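Local coordinates for C protein alpha-antigen (Streptococcus agalactiae, PDB 1YWM), which is a cell-wall-anchored surface antigen that may play a role in virulence and immunity, represented here by its N-terminal domain, at residues 149-152 with 153-156; 79-82 with 83-86; 34-38 with 39-43. All blocks are in the same frame, centred on the assembly; numbering follows the deposited sequence.

Interaction 1: 149-152 with 153-156; sequences EVLT and GLDT
Leu151 and Leu154 both set CG opposite the carbonyl carbon (chi1 -68° and -60°). In both, CD1 continues the extended chain; Leu151 meets its partner with the other branch, CD2. The side chains cross at an angle, and Leu151 CD2 lies 4.1 Å from Leu154 CD1. Val150 CG1 also reaches Leu154 CD1, at 4.2 Å. All of this sits along one stretch of the alpha-helix 144-163, in the antiparallel three-helix bundle. The backbone beneath is regular. Each N-H from Gly153 to Thr156 is bonded to the carbonyl four residues earlier. The bond from Leu154 N to Val150 O is the straightest, with 171° at the hydrogen. Asp155 N gives the shortest, 2.8 Å to Leu151 O.

The apolar side chains face the bundle. Val150 and Leu154 both touch Val133 of helix 124-137, and Leu154 also packs on Val178 and Leu181 of helix 168-182. Leu151 lies against Arg134 and Ala137. The Asp155 carboxylate stands beside Leu151 O, with OD2 3.2 Å from that oxygen. Two acceptors this close probably repel. The salt bridge from Asp155 OD2 to Arg134 NH2 probably offsets this, so a charge pair supplements the apolar helix packing.

Interaction 2: 79-82 with 83-86; sequences GDVS and QLQS
Gln83 folds its amide back onto Gly79 and Asp80, beside an Asx turn at Asp80 that leads into a short 3-10 turn. The turn lies in the loop between strands 76-78 and 88-97. Asp80 OD1 accepts from Ser82 N at 3.2 Å, which defines the Asx turn. Asp80 OD2 takes the Ser82 hydroxyl, OG, at 2.5 Å. Both donors come from above the carboxylate plane. The two bonds together fix the rotation of the carboxylate.

Gln83 CG stands beside its own nitrogen (chi1 -54°), and the chain runs extended past Asp80 O and CB. Its OE1 then accepts from Asp80 N at 3.2 Å and, weakly, from Gly79 N. A water adds a third donor to OE1 and also accepts from Gly79 N. Gln83 OE1 thus holds the N-H of Asp80 and, less firmly, that of Gly79 ahead of the turn.

Two backbone bonds of the 3-10 kind, Gln83 N to Asp80 O and Leu84 N to Val81 O, hold the turn itself. On its buried side, Val81 CG2 meets Leu84 CD1 obliquely at 4.0 Å. These two buried side chains pack on Phe71 of strand 66-73. Val81 also touches Val48 and Leu84 touches Leu45, both of helix 45-49, so the loop is anchored to sheet and helix together. On the exposed side Gln85 bends at chi2 (-73°), which swings its amide back toward the turn. Its NE2 donates to Ser82 O at 3.2 Å, with that oxygen in the plane of the Gln85 amide.

Interaction 3: 34-38 with 39-43; sequences KNIQN and GNAYI
Asn35 and Tyr42 pair across the open end of a beta hairpin, whose type I' turn runs from Gln37 to Asn40. The hairpin forms one margin of the mixed sheet; strand 40-44 continues it by bonding to strand 113-121.

Backbone bonds come first. Gln37 and Asn40 are the antiparallel hydrogen-bonded pair next to the turn, joined by Gln37 N to Asn40 O and Asn40 N to Gln37 O. Ile36 and Ala41 form the non-hydrogen-bonded pair. Farther along, Tyr42 N donates to Asn35 O at 2.7 Å. Ala41 CA also approaches Asn35 O, at 3.1 Å in a CA-H...O contact. A water donates to Lys34 O and, weakly, to Tyr42 O.

The apolar pair is Ile36 CD1 with Ala41 CB, at 4.1 Å, on the side where Ala41 touches Val116. On the face of Gln37, its CB comes obliquely to Tyr42 CE1 at 4.0 Å. Pro165, in the loop after helix 144-163, touches both Gln37 and Tyr42.

Polar side-chain bonding rests on buried Asn35. Its CG lies beside its own nitrogen (chi1 -60°), which turns the amide toward the partner strand. Asn35 ND2 donates to Tyr42 O at 2.8 Å and 169°, in the carbonyl plane.

Overall arrangement
Interactions 2 and 3 belong to the beta-sandwich part of the chain and interaction 1 to the helical bundle. Interactions 2 and 3 touch where Val81 CG2 meets Ile43 CD1 at 4.2 Å. Interaction 1 is separate; its nearest atoms are about 12 Å from interaction 3 and 23 Å from interaction 2. Each mixes buried and exposed residues. Val150 and Leu154 are buried in interaction 1, Val81 and Leu84 in interaction 2. Interaction 3 buries four and has the fewest exposed. Interaction 1 combines helix bonds with apolar packing. Interaction 2 holds a loop through side-chain-to-backbone bonds. Interaction 3 relies chiefly on strand pairing, and its contacts to Asp162 and Pro165 bring the two parts together.

Interaction 1: 149-152 with 153-156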
# COMPACT_ATOMS: atom_id res chain seq x y z
N GLU A 149 -5.73 24.50 -7.67
CA GLU A 149 -5.66 23.44 -8.67
C GLU A 149 -4.60 22.42 -8.29
O GLU A 149 -4.81 21.21 -8.43
CB GLU A 149 -5.35 24.04 -10.06
CG GLU A 149 -5.10 22.99 -11.14
CD GLU A 149 -4.79 23.61 -12.50
OE1 GLU A 149 -4.82 22.88 -13.51
OE2 GLU A 149 -4.51 24.84 -12.56
N VAL A 150 -3.46 22.90 -7.80
CA VAL A 150 -2.38 22.01 -7.38
C VAL A 150 -2.82 21.16 -6.17
O VAL A 150 -2.66 19.92 -6.16
CB VAL A 150 -1.07 22.76 -7.12
CG1 VAL A 150 -0.00 21.84 -6.40
CG2 VAL A 150 -0.50 23.32 -8.46
N LEU A 151 -3.41 21.80 -5.17
CA LEU A 151 -3.84 21.03 -3.98
C LEU A 151 -4.91 20.02 -4.31
O LEU A 151 -5.00 18.92 -3.68
CB LEU A 151 -4.35 21.99 -2.90
CG LEU A 151 -3.22 22.86 -2.30
CD1 LEU A 151 -3.81 23.71 -1.18
CD2 LEU A 151 -2.06 22.05 -1.78
N THR A 152 -5.77 20.35 -5.28
CA THR A 152 -6.81 19.41 -5.69
C THR A 152 -6.19 18.12 -6.24
O THR A 152 -6.64 16.99 -5.95
CB THR A 152 -7.70 20.08 -6.82
OG1 THR A 152 -8.58 21.07 -6.24
CG2 THR A 152 -8.67 19.06 -7.44
N GLY A 153 -5.15 18.28 -7.05
CA GLY A 153 -4.48 17.13 -7.65
C GLY A 153 -3.74 16.32 -6.59
O GLY A 153 -3.75 15.06 -6.60
N LEU A 154 -3.06 17.01 -5.69
CA LEU A 154 -2.42 16.30 -4.58
C LEU A 154 -3.43 15.52 -3.72
O LEU A 154 -3.14 14.40 -3.28
CB LEU A 154 -1.64 17.28 -3.68
CG LEU A 154 -0.51 18.07 -4.37
CD1 LEU A 154 0.16 18.95 -3.30
CD2 LEU A 154 0.55 17.18 -5.04
N ASP A 155 -4.58 16.14 -3.40
CA ASP A 155 -5.62 15.46 -2.63
C ASP A 155 -6.14 14.21 -3.30
O ASP A 155 -6.41 13.21 -2.63
CB ASP A 155 -6.77 16.40 -2.29
CG ASP A 155 -6.35 17.52 -1.38
OD1 ASP A 155 -7.14 18.48 -1.22
OD2 ASP A 155 -5.24 17.52 -0.79
N THR A 156 -6.29 14.27 -4.62
CA THR A 156 -6.76 13.12 -5.38
C THR A 156 -5.76 11.94 -5.27
O THR A 156 -6.15 10.78 -4.98
CB THR A 156 -6.99 13.55 -6.84
OG1 THR A 156 -8.09 14.49 -6.88
CG2 THR A 156 -7.43 12.37 -7.71

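Interaction 2: 79-82 with 83-86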
# COMPACT_ATOMS: atom_id res chain seq x y z
N GLY A 79 9.62 -14.03 9.04
CA GLY A 79 8.54 -14.31 9.96
C GLY A 79 7.93 -13.09 10.63
O GLY A 79 6.97 -13.21 11.39
N ASP A 80 8.48 -11.90 10.32
CA ASP A 80 8.00 -10.66 10.94
C ASP A 80 7.88 -9.64 9.82
O ASP A 80 8.87 -9.35 9.17
CB ASP A 80 9.04 -10.15 11.93
CG ASP A 80 8.64 -8.86 12.64
OD1 ASP A 80 7.51 -8.35 12.46
OD2 ASP A 80 9.44 -8.29 13.41
N VAL A 81 6.67 -9.13 9.60
CA VAL A 81 6.43 -8.13 8.55
C VAL A 81 7.42 -6.94 8.63
O VAL A 81 7.81 -6.37 7.61
CB VAL A 81 4.96 -7.66 8.54
CG1 VAL A 81 4.60 -6.84 9.85
CG2 VAL A 81 4.65 -6.88 7.21
N SER A 82 7.84 -6.59 9.85
CA SER A 82 8.80 -5.49 10.06
C SER A 82 10.18 -5.72 9.40
O SER A 82 10.95 -4.78 9.20
CB SER A 82 8.95 -5.19 11.56
OG SER A 82 9.83 -6.12 12.17
N GLN A 83 10.47 -6.98 9.01
CA GLN A 83 11.70 -7.29 8.29
C GLN A 83 11.68 -7.00 6.78
O GLN A 83 12.74 -7.04 6.13
CB GLN A 83 12.11 -8.76 8.47
CG GLN A 83 12.23 -9.22 9.93
CD GLN A 83 12.53 -10.71 9.93
OE1 GLN A 83 11.63 -11.52 9.76
NE2 GLN A 83 13.81 -11.07 10.03
N LEU A 84 10.49 -6.77 6.22
CA LEU A 84 10.38 -6.45 4.80
C LEU A 84 11.03 -5.08 4.57
O LEU A 84 10.68 -4.11 5.22
CB LEU A 84 8.93 -6.40 4.33
CG LEU A 84 8.18 -7.74 4.43
CD1 LEU A 84 6.80 -7.59 3.88
CD2 LEU A 84 8.95 -8.86 3.69
N GLN A 85 11.96 -5.01 3.65
CA GLN A 85 12.72 -3.76 3.44
C GLN A 85 12.89 -3.42 1.97
O GLN A 85 13.37 -2.34 1.61
CB GLN A 85 14.09 -3.84 4.10
CG GLN A 85 14.08 -4.03 5.63
CD GLN A 85 13.67 -2.77 6.39
OE1 GLN A 85 14.12 -1.67 6.07
NE2 GLN A 85 12.81 -2.94 7.40
N SER A 86 12.49 -4.34 1.11
CA SER A 86 12.66 -4.15 -0.33
C SER A 86 11.31 -4.30 -1.01
O SER A 86 10.51 -5.14 -0.60
CB SER A 86 13.62 -5.20 -0.89
OG SER A 86 14.93 -4.99 -0.38
O HOH W 1 12.35 -14.16 10.32

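Interaction 3: 34-38 with 39-43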
# COMPACT_ATOMS: atom_id res chain seq x y z
N LYS A 34 -7.60 -2.21 1.38
CA LYS A 34 -6.25 -1.61 1.27
C LYS A 34 -5.17 -2.67 0.93
O LYS A 34 -4.19 -2.37 0.22
CB LYS A 34 -5.88 -0.83 2.53
CG LYS A 34 -4.53 -0.17 2.48
CD LYS A 34 -4.41 0.85 1.33
CE LYS A 34 -3.05 1.56 1.32
NZ LYS A 34 -2.81 2.45 2.54
N ASN A 35 -5.34 -3.91 1.41
CA ASN A 35 -4.31 -4.93 1.30
C ASN A 35 -4.63 -6.15 0.42
O ASN A 35 -3.72 -6.86 0.02
CB ASN A 35 -3.89 -5.40 2.71
CG ASN A 35 -3.34 -4.27 3.54
OD1 ASN A 35 -4.03 -3.74 4.42
ND2 ASN A 35 -2.09 -3.86 3.25
N ILE A 36 -5.92 -6.40 0.18
CA ILE A 36 -6.39 -7.55 -0.58
C ILE A 36 -7.18 -7.05 -1.79
O ILE A 36 -8.20 -6.34 -1.63
CB ILE A 36 -7.30 -8.47 0.30
CG1 ILE A 36 -6.60 -8.87 1.61
CG2 ILE A 36 -7.74 -9.68 -0.48
CD1 ILE A 36 -5.26 -9.68 1.44
N GLN A 37 -6.70 -7.37 -2.98
CA GLN A 37 -7.40 -7.08 -4.23
C GLN A 37 -7.23 -8.24 -5.20
O GLN A 37 -6.11 -8.73 -5.38
CB GLN A 37 -6.83 -5.83 -4.87
CG GLN A 37 -7.67 -5.29 -6.01
CD GLN A 37 -7.10 -4.01 -6.55
OE1 GLN A 37 -6.53 -3.99 -7.65
NE2 GLN A 37 -7.21 -2.94 -5.78
N ASN A 38 -8.34 -8.63 -5.82
CA ASN A 38 -8.38 -9.75 -6.76
C ASN A 38 -7.77 -11.02 -6.16
O ASN A 38 -7.14 -11.81 -6.86
CB ASN A 38 -7.68 -9.38 -8.09
CG ASN A 38 -8.41 -8.27 -8.86
OD1 ASN A 38 -9.62 -8.32 -9.05
ND2 ASN A 38 -7.66 -7.26 -9.30
N GLY A 39 -7.94 -11.20 -4.85
CA GLY A 39 -7.39 -12.36 -4.16
C GLY A 39 -5.88 -12.32 -3.97
O GLY A 39 -5.29 -13.31 -3.54
N ASN A 40 -5.26 -11.18 -4.28
CA ASN A 40 -3.85 -10.98 -4.07
C ASN A 40 -3.59 -10.01 -2.93
O ASN A 40 -4.46 -9.20 -2.56
CB ASN A 40 -3.20 -10.44 -5.35
CG ASN A 40 -3.43 -11.35 -6.51
OD1 ASN A 40 -3.54 -12.58 -6.33
ND2 ASN A 40 -3.53 -10.78 -7.70
N ALA A 41 -2.39 -10.09 -2.35
CA ALA A 41 -2.06 -9.21 -1.25
C ALA A 41 -1.13 -8.09 -1.68
O ALA A 41 -0.32 -8.26 -2.60
CB ALA A 41 -1.47 -9.98 -0.05
N TYR A 42 -1.23 -6.97 -0.97
CA TYR A 42 -0.36 -5.81 -1.16
C TYR A 42 -0.02 -5.24 0.18
O TYR A 42 -0.90 -5.14 1.03
CB TYR A 42 -1.12 -4.69 -1.89
CG TYR A 42 -1.48 -5.03 -3.29
CD1 TYR A 42 -2.56 -5.88 -3.57
CD2 TYR A 42 -0.77 -4.49 -4.36
CE1 TYR A 42 -2.89 -6.21 -4.89
CE2 TYR A 42 -1.12 -4.79 -5.67
CZ TYR A 42 -2.16 -5.65 -5.92
OH TYR A 42 -2.51 -5.93 -7.23
N ILE A 43 1.23 -4.83 0.34
CA ILE A 43 1.71 -4.24 1.60
C ILE A 43 2.59 -3.05 1.24
O ILE A 43 3.48 -3.15 0.39
CB ILE A 43 2.52 -5.29 2.41
CG1 ILE A 43 1.56 -6.36 2.98
CG2 ILE A 43 3.33 -4.62 3.52
CD1 ILE A 43 2.30 -7.55 3.74
O HOH W 2 -1.50 -1.72 0.72